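Local coordinates for uncharacterized protein (Parabacteroides merdae, PDB 4R7F) that is of unknown function but contains immunoglobulin-like beta-sandwich domains and a type 9 secretion system plug-like region, consistent with a secretion-related role, at residues Ser322-Asn327 with Tyr333-Leu338; Phe350-Thr353 with Gly358-Gly361. All blocks are in the same frame, centred on the assembly; numbering follows the deposited sequence.

Contact 1 of 2, residues Ser322-Asn327 with Tyr333-Leu338; sequences SKMGYN and YEKAVL
A short beta hairpin in an immunoglobulin-like sandwich, strand 325-327 returning as strand 332-340, is fastened through Gly325, Tyr326, Tyr333 and Glu334. The short strand is the outer edge of its sheet within the chain, and 332-340 continues the sheet inward to strand 290-298. Glu334 N donates to Gly325 O at 3.2 Å. Between the same two residues the return bond is relayed by a water, which accepts from Gly325 N and donates to Glu334 O, 2.6 Å away, bridging the diverging backbones. Tyr326 and Tyr333 form the neighbouring non-hydrogen-bonded pair, their CA atoms 4.3 Å apart. With both side chains on one face of the sheet, the rings meet in a T-shaped stack, planes at 76°: Tyr326 puts its CD1 edge over the centre of the Tyr333 ring, with Tyr326 CD1 3.6 Å from Tyr333 CD2. Both hydroxyls are held by the loop after strand 290-298, Tyr326 OH by Cys299 O and Tyr333 OH by Leu302 N, which ties down the far ends of the stacked rings. Selenomethionine Met324 bends at its last torsion, laying CE against the backbone between Glu334 and Lys335, 3.5 Å from Glu334 C, and beside Lys335 CB. The Lys335 chain runs extended as far as CE and then turns (chi4 88°), bringing NZ to Lys323 O, on the segment leading into the hairpin, at 2.6 Å and nearly in line with the carbonyl bond at 164°.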
ATOM      1  N   SER A 322     -16.993  24.720   5.748  1.00 28.76           N
ATOM      2  CA  SER A 322     -17.255  23.346   5.305  1.00 29.46           C
ATOM      3  C   SER A 322     -18.579  22.824   5.866  1.00 24.86           C
ATOM      4  O   SER A 322     -19.077  21.789   5.455  1.00 24.04           O
ATOM      5  CB  SER A 322     -16.106  22.453   5.712  1.00 27.44           C
ATOM      6  OG  SER A 322     -15.967  22.435   7.136  1.00 27.69           O
ATOM      7  N   LYS A 323     -19.147  23.562   6.811  1.00 27.66           N
ATOM      8  CA  LYS A 323     -20.447  23.208   7.387  1.00 29.85           C
ATOM      9  C   LYS A 323     -21.537  23.268   6.319  1.00 23.29           C
ATOM     10  O   LYS A 323     -21.493  24.088   5.435  1.00 30.37           O
ATOM     11  CB  LYS A 323     -20.777  24.175   8.505  1.00 30.51           C
ATOM     12  CG  LYS A 323     -22.013  23.820   9.323  1.00 29.37           C
ATOM     13  CD  LYS A 323     -22.031  24.710  10.556  1.00 31.89           C
ATOM     14  CE  LYS A 323     -23.307  24.505  11.332  1.00 35.13           C
ATOM     15  NZ  LYS A 323     -23.520  25.566  12.329  1.00 41.12           N
HETATM   16  N   MSE A 324     -22.494  22.373   6.410  1.00 31.45           N
HETATM   17  CA  MSE A 324     -23.588  22.312   5.463  1.00 25.64           C
HETATM   18  C   MSE A 324     -24.899  22.782   6.057  1.00 29.98           C
HETATM   19  O   MSE A 324     -25.314  22.382   7.162  1.00 27.06           O
HETATM   20  CB  MSE A 324     -23.645  20.855   5.055  1.00 26.66           C
HETATM   21  CG  MSE A 324     -22.529  20.633   3.987  1.00 33.13           C
HETATM   22 SE   MSE A 324     -22.991  18.937   3.283  0.75 37.38          SE
HETATM   23  CE  MSE A 324     -23.908  19.578   1.701  1.00 47.39           C
ATOM     24  N   GLY A 325     -25.576  23.627   5.302  1.00 27.69           N
ATOM     25  CA  GLY A 325     -26.899  24.086   5.675  1.00 33.34           C
ATOM     26  C   GLY A 325     -27.902  23.032   5.319  1.00 32.75           C
ATOM     27  O   GLY A 325     -27.628  22.177   4.496  1.00 27.62           O
ATOM     28  N   TYR A 326     -29.079  23.114   5.918  1.00 33.04           N
ATOM     29  CA  TYR A 326     -30.148  22.143   5.638  1.00 26.89           C
ATOM     30  C   TYR A 326     -31.285  22.866   4.953  1.00 25.29           C
ATOM     31  O   TYR A 326     -31.772  23.884   5.414  1.00 26.80           O
ATOM     32  CB  TYR A 326     -30.627  21.444   6.908  1.00 28.90           C
ATOM     33  CG  TYR A 326     -31.512  20.264   6.611  1.00 30.91           C
ATOM     34  CD1 TYR A 326     -30.970  19.039   6.244  1.00 31.77           C
ATOM     35  CD2 TYR A 326     -32.895  20.383   6.652  1.00 31.49           C
ATOM     36  CE1 TYR A 326     -31.791  17.968   5.914  1.00 39.06           C
ATOM     37  CE2 TYR A 326     -33.715  19.320   6.333  1.00 34.57           C
ATOM     38  CZ  TYR A 326     -33.165  18.121   5.952  1.00 29.88           C
ATOM     39  OH  TYR A 326     -33.988  17.073   5.634  1.00 29.07           O
ATOM     40  N   ASN A 327     -31.647  22.357   3.793  1.00 25.91           N
ATOM     41  CA  ASN A 327     -32.748  22.848   3.038  1.00 21.08           C
ATOM     42  C   ASN A 327     -34.041  22.128   3.466  1.00 23.87           C
ATOM     43  O   ASN A 327     -34.295  20.995   3.062  1.00 28.57           O
ATOM     44  CB  ASN A 327     -32.481  22.619   1.547  1.00 24.85           C
ATOM     45  CG  ASN A 327     -33.575  23.203   0.671  1.00 22.88           C
ATOM     46  OD1 ASN A 327     -34.708  23.366   1.101  1.00 33.38           O
ATOM     47  ND2 ASN A 327     -33.218  23.593  -0.503  1.00 23.87           N
ATOM     48  N   TYR A 333     -29.483  18.243   2.979  1.00 28.97           N
ATOM     49  CA  TYR A 333     -28.300  19.076   3.201  1.00 28.72           C
ATOM     50  C   TYR A 333     -27.775  19.454   1.811  1.00 25.60           C
ATOM     51  O   TYR A 333     -27.704  18.606   0.932  1.00 29.77           O
ATOM     52  CB  TYR A 333     -27.252  18.296   3.997  1.00 26.67           C
ATOM     53  CG  TYR A 333     -27.586  18.052   5.472  1.00 25.05           C
ATOM     54  CD1 TYR A 333     -27.269  18.997   6.436  1.00 27.32           C
ATOM     55  CD2 TYR A 333     -28.164  16.881   5.890  1.00 23.06           C
ATOM     56  CE1 TYR A 333     -27.567  18.810   7.761  1.00 23.76           C
ATOM     57  CE2 TYR A 333     -28.439  16.651   7.219  1.00 25.94           C
ATOM     58  CZ  TYR A 333     -28.138  17.613   8.166  1.00 30.55           C
ATOM     59  OH  TYR A 333     -28.406  17.402   9.521  1.00 29.69           O
ATOM     60  N   GLU A 334     -27.441  20.722   1.600  1.00 25.96           N
ATOM     61  CA  GLU A 334     -26.982  21.185   0.312  1.00 26.85           C
ATOM     62  C   GLU A 334     -25.890  22.216   0.443  1.00 29.74           C
ATOM     63  O   GLU A 334     -25.923  23.047   1.330  1.00 27.36           O
ATOM     64  CB  GLU A 334     -28.135  21.792  -0.497  1.00 28.32           C
ATOM     65  CG  GLU A 334     -29.183  20.772  -0.953  1.00 36.00           C
ATOM     66  CD  GLU A 334     -30.260  21.347  -1.886  1.00 40.62           C
ATOM     67  OE1 GLU A 334     -29.896  22.154  -2.762  1.00 59.21           O
ATOM     68  OE2 GLU A 334     -31.461  20.957  -1.773  1.00 40.96           O
ATOM     69  N   LYS A 335     -24.931  22.154  -0.475  1.00 27.39           N
ATOM     70  CA  LYS A 335     -23.875  23.130  -0.555  1.00 34.21           C
ATOM     71  C   LYS A 335     -23.318  23.284  -1.989  1.00 27.68           C
ATOM     72  O   LYS A 335     -23.166  22.300  -2.746  1.00 31.82           O
ATOM     73  CB  LYS A 335     -22.757  22.769   0.440  1.00 28.07           C
ATOM     74  CG  LYS A 335     -21.705  23.863   0.623  1.00 29.94           C
ATOM     75  CD  LYS A 335     -20.757  23.551   1.775  1.00 34.04           C
ATOM     76  CE  LYS A 335     -20.027  24.778   2.273  1.00 38.94           C
ATOM     77  NZ  LYS A 335     -20.795  25.497   3.315  1.00 38.48           N
ATOM     78  N   ALA A 336     -23.015  24.540  -2.326  1.00 27.70           N
ATOM     79  CA  ALA A 336     -22.368  24.931  -3.594  1.00 28.98           C
ATOM     80  C   ALA A 336     -20.955  25.290  -3.261  1.00 30.15           C
ATOM     81  O   ALA A 336     -20.736  26.075  -2.352  1.00 33.04           O
ATOM     82  CB  ALA A 336     -23.050  26.151  -4.197  1.00 27.56           C
ATOM     83  N   VAL A 337     -19.998  24.727  -3.988  1.00 30.48           N
ATOM     84  CA  VAL A 337     -18.588  25.002  -3.741  1.00 32.46           C
ATOM     85  C   VAL A 337     -17.881  25.222  -5.075  1.00 35.85           C
ATOM     86  O   VAL A 337     -17.982  24.406  -5.986  1.00 27.87           O
ATOM     87  CB  VAL A 337     -17.935  23.771  -3.064  1.00 29.98           C
ATOM     88  CG1 VAL A 337     -16.494  24.076  -2.680  1.00 34.73           C
ATOM     89  CG2 VAL A 337     -18.762  23.360  -1.872  1.00 30.22           C
ATOM     90  N   LEU A 338     -17.124  26.294  -5.180  1.00 43.38           N
ATOM     91  CA  LEU A 338     -16.311  26.507  -6.358  1.00 33.84           C
ATOM     92  C   LEU A 338     -15.016  25.690  -6.234  1.00 31.53           C
ATOM     93  O   LEU A 338     -14.190  25.930  -5.364  1.00 36.93           O
ATOM     94  CB  LEU A 338     -15.992  27.988  -6.514  1.00 35.87           C
ATOM     95  CG  LEU A 338     -15.315  28.414  -7.823  1.00 35.94           C
ATOM     96  CD1 LEU A 338     -16.329  28.477  -8.956  1.00 38.68           C
ATOM     97  CD2 LEU A 338     -14.625  29.762  -7.689  1.00 30.87           C
TER
HETATM   98  O   HOH W   1     -24.419  24.739   2.706  1.00 27.21           O

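Contact 2 of 2, residues Phe350-Thr353 with Gly358-Gly361; sequences FVPT and GQTG
Gly358 opens the returning segment by laying its CA against Val351 CG2, 3.9 Å away, and against the carbonyl of Phe350, where its CA-H points at Phe350 O over 3.4 Å. Asp192 OD2 accepts a hydrogen bond from Gly358 N, so the start of this segment is also tied to the loop between strands 181-187 and 202-204. Gln359 comes next and carries most of the contact. Its N donates to Phe350 O at 2.8 Å, approaching with a tilt from the carbonyl plane, and its own O receives Phe350 N at 3.1 Å. That second bond is the straighter of the two, 167° at the hydrogen, and arrives in the carbonyl plane on a lone pair of Gln359 O. Together they make a single antiparallel hydrogen-bonded bridge. It sits at the end of strand 342-352, where the chain leaves an immunoglobulin-like sandwich sheet, loops round through 354-357 and comes back without forming a regular strand of its own. The Gln359 side chain lies alongside Phe350, both pointing the same way, with the amide plane turned 66° from the ring. Its CG stands anti to the carbonyl carbon (chi1 -74°) and the chain is extended beyond it, carrying the amide past the Phe350 carbonyl. There the two amide atoms part: OE1 lies in the plane of the Phe350 ring, at the edge beside CD2 and 4.0 Å from it, whereas NE2 reaches the proline ring, 3.2 Å from Pro352 CG. Beyond Gln359, Thr360 turns its CB away from 350-353, though its side chain packs on Gln347 and Leu349 earlier in the same strand; its OG1 is hydrogen-bonded to Asn366 OD1.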
ATOM      1  N   PHE A 350     -20.579  14.270  10.958  1.00 24.86           N
ATOM      2  CA  PHE A 350     -21.444  14.852  11.953  1.00 25.93           C
ATOM      3  C   PHE A 350     -20.614  15.294  13.174  1.00 25.00           C
ATOM      4  O   PHE A 350     -19.832  14.510  13.706  1.00 30.94           O
ATOM      5  CB  PHE A 350     -22.445  13.764  12.385  1.00 27.40           C
ATOM      6  CG  PHE A 350     -23.398  14.191  13.430  1.00 30.93           C
ATOM      7  CD1 PHE A 350     -24.398  15.108  13.141  1.00 37.30           C
ATOM      8  CD2 PHE A 350     -23.310  13.679  14.713  1.00 31.55           C
ATOM      9  CE1 PHE A 350     -25.292  15.519  14.123  1.00 36.71           C
ATOM     10  CE2 PHE A 350     -24.201  14.079  15.694  1.00 32.96           C
ATOM     11  CZ  PHE A 350     -25.203  14.990  15.392  1.00 36.41           C
ATOM     12  N   VAL A 351     -20.820  16.512  13.647  1.00 25.86           N
ATOM     13  CA  VAL A 351     -20.161  17.001  14.871  1.00 26.11           C
ATOM     14  C   VAL A 351     -21.258  17.277  15.882  1.00 29.88           C
ATOM     15  O   VAL A 351     -22.079  18.169  15.651  1.00 31.68           O
ATOM     16  CB  VAL A 351     -19.372  18.290  14.625  1.00 29.58           C
ATOM     17  CG1 VAL A 351     -18.699  18.753  15.906  1.00 34.01           C
ATOM     18  CG2 VAL A 351     -18.342  18.080  13.531  1.00 32.05           C
ATOM     19  N   PRO A 352     -21.315  16.484  16.976  1.00 26.17           N
ATOM     20  CA  PRO A 352     -22.322  16.624  18.031  1.00 40.14           C
ATOM     21  C   PRO A 352     -22.184  17.996  18.643  1.00 37.72           C
ATOM     22  O   PRO A 352     -21.097  18.545  18.596  1.00 41.77           O
ATOM     23  CB  PRO A 352     -21.967  15.520  19.065  1.00 32.00           C
ATOM     24  CG  PRO A 352     -21.003  14.656  18.395  1.00 40.10           C
ATOM     25  CD  PRO A 352     -20.354  15.418  17.272  1.00 35.25           C
ATOM     26  N   THR A 353     -23.265  18.576  19.156  1.00 54.63           N
ATOM     27  CA  THR A 353     -23.200  19.951  19.667  1.00 64.18           C
ATOM     28  C   THR A 353     -22.339  19.896  20.917  1.00 55.15           C
ATOM     29  O   THR A 353     -22.390  18.917  21.674  1.00 47.51           O
ATOM     30  CB  THR A 353     -24.591  20.577  19.954  1.00 79.40           C
ATOM     31  OG1 THR A 353     -25.376  19.688  20.777  1.00 64.43           O
ATOM     32  CG2 THR A 353     -25.340  20.961  18.593  1.00 57.98           C
ATOM     33  N   GLY A 358     -15.491  15.210  14.657  1.00 26.68           N
ATOM     34  CA  GLY A 358     -16.434  14.715  13.654  1.00 30.70           C
ATOM     35  C   GLY A 358     -16.540  13.200  13.665  1.00 30.53           C
ATOM     36  O   GLY A 358     -15.578  12.481  13.970  1.00 27.93           O
ATOM     37  N   GLN A 359     -17.720  12.725  13.325  1.00 29.27           N
ATOM     38  CA  GLN A 359     -18.015  11.298  13.336  1.00 25.88           C
ATOM     39  C   GLN A 359     -18.437  10.843  11.958  1.00 24.35           C
ATOM     40  O   GLN A 359     -19.274  11.479  11.331  1.00 29.19           O
ATOM     41  CB  GLN A 359     -19.189  11.058  14.262  1.00 28.77           C
ATOM     42  CG  GLN A 359     -18.880  11.167  15.747  1.00 40.59           C
ATOM     43  CD  GLN A 359     -20.156  11.155  16.625  1.00 47.75           C
ATOM     44  OE1 GLN A 359     -21.220  10.680  16.219  1.00 43.35           O
ATOM     45  NE2 GLN A 359     -20.048  11.700  17.812  1.00 40.83           N
ATOM     46  N   THR A 360     -17.859   9.749  11.490  1.00 25.65           N
ATOM     47  CA  THR A 360     -18.277   9.076  10.259  1.00 26.49           C
ATOM     48  C   THR A 360     -19.542   8.218  10.489  1.00 25.24           C
ATOM     49  O   THR A 360     -20.233   7.822   9.552  1.00 28.71           O
ATOM     50  CB  THR A 360     -17.141   8.133   9.806  1.00 26.89           C
ATOM     51  OG1 THR A 360     -16.615   7.500  10.979  1.00 27.78           O
ATOM     52  CG2 THR A 360     -16.050   8.893   9.121  1.00 27.27           C
ATOM     53  N   GLY A 361     -19.830   7.888  11.734  1.00 25.51           N
ATOM     54  CA  GLY A 361     -20.873   6.914  12.000  1.00 28.40           C
ATOM     55  C   GLY A 361     -22.256   7.240  11.464  1.00 32.13           C
ATOM     56  O   GLY A 361     -22.907   6.396  10.864  1.00 38.80           O
TER

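In the fold
Contact 1 closes before contact 2 opens, the two following each other along the chain as strand 332-340 leads directly into strand 342-352. Their centres lie 16 Å apart and their nearest atoms about 6 Å, without touching. The two strands belong to different sheets: 332-340 to the mixed sheet whose outermost strands are 239-245 and 325-327, and 342-352 to the antiparallel sheet that also holds 305-310. Strand 305-310 links the contacts: Val307 has a backbone hydrogen bond with Met324, Ser306 one with Val351. Leu302 is also shared, binding Tyr333 OH and packing against Phe350, so the hairpin and the returning loop rest on common neighbours.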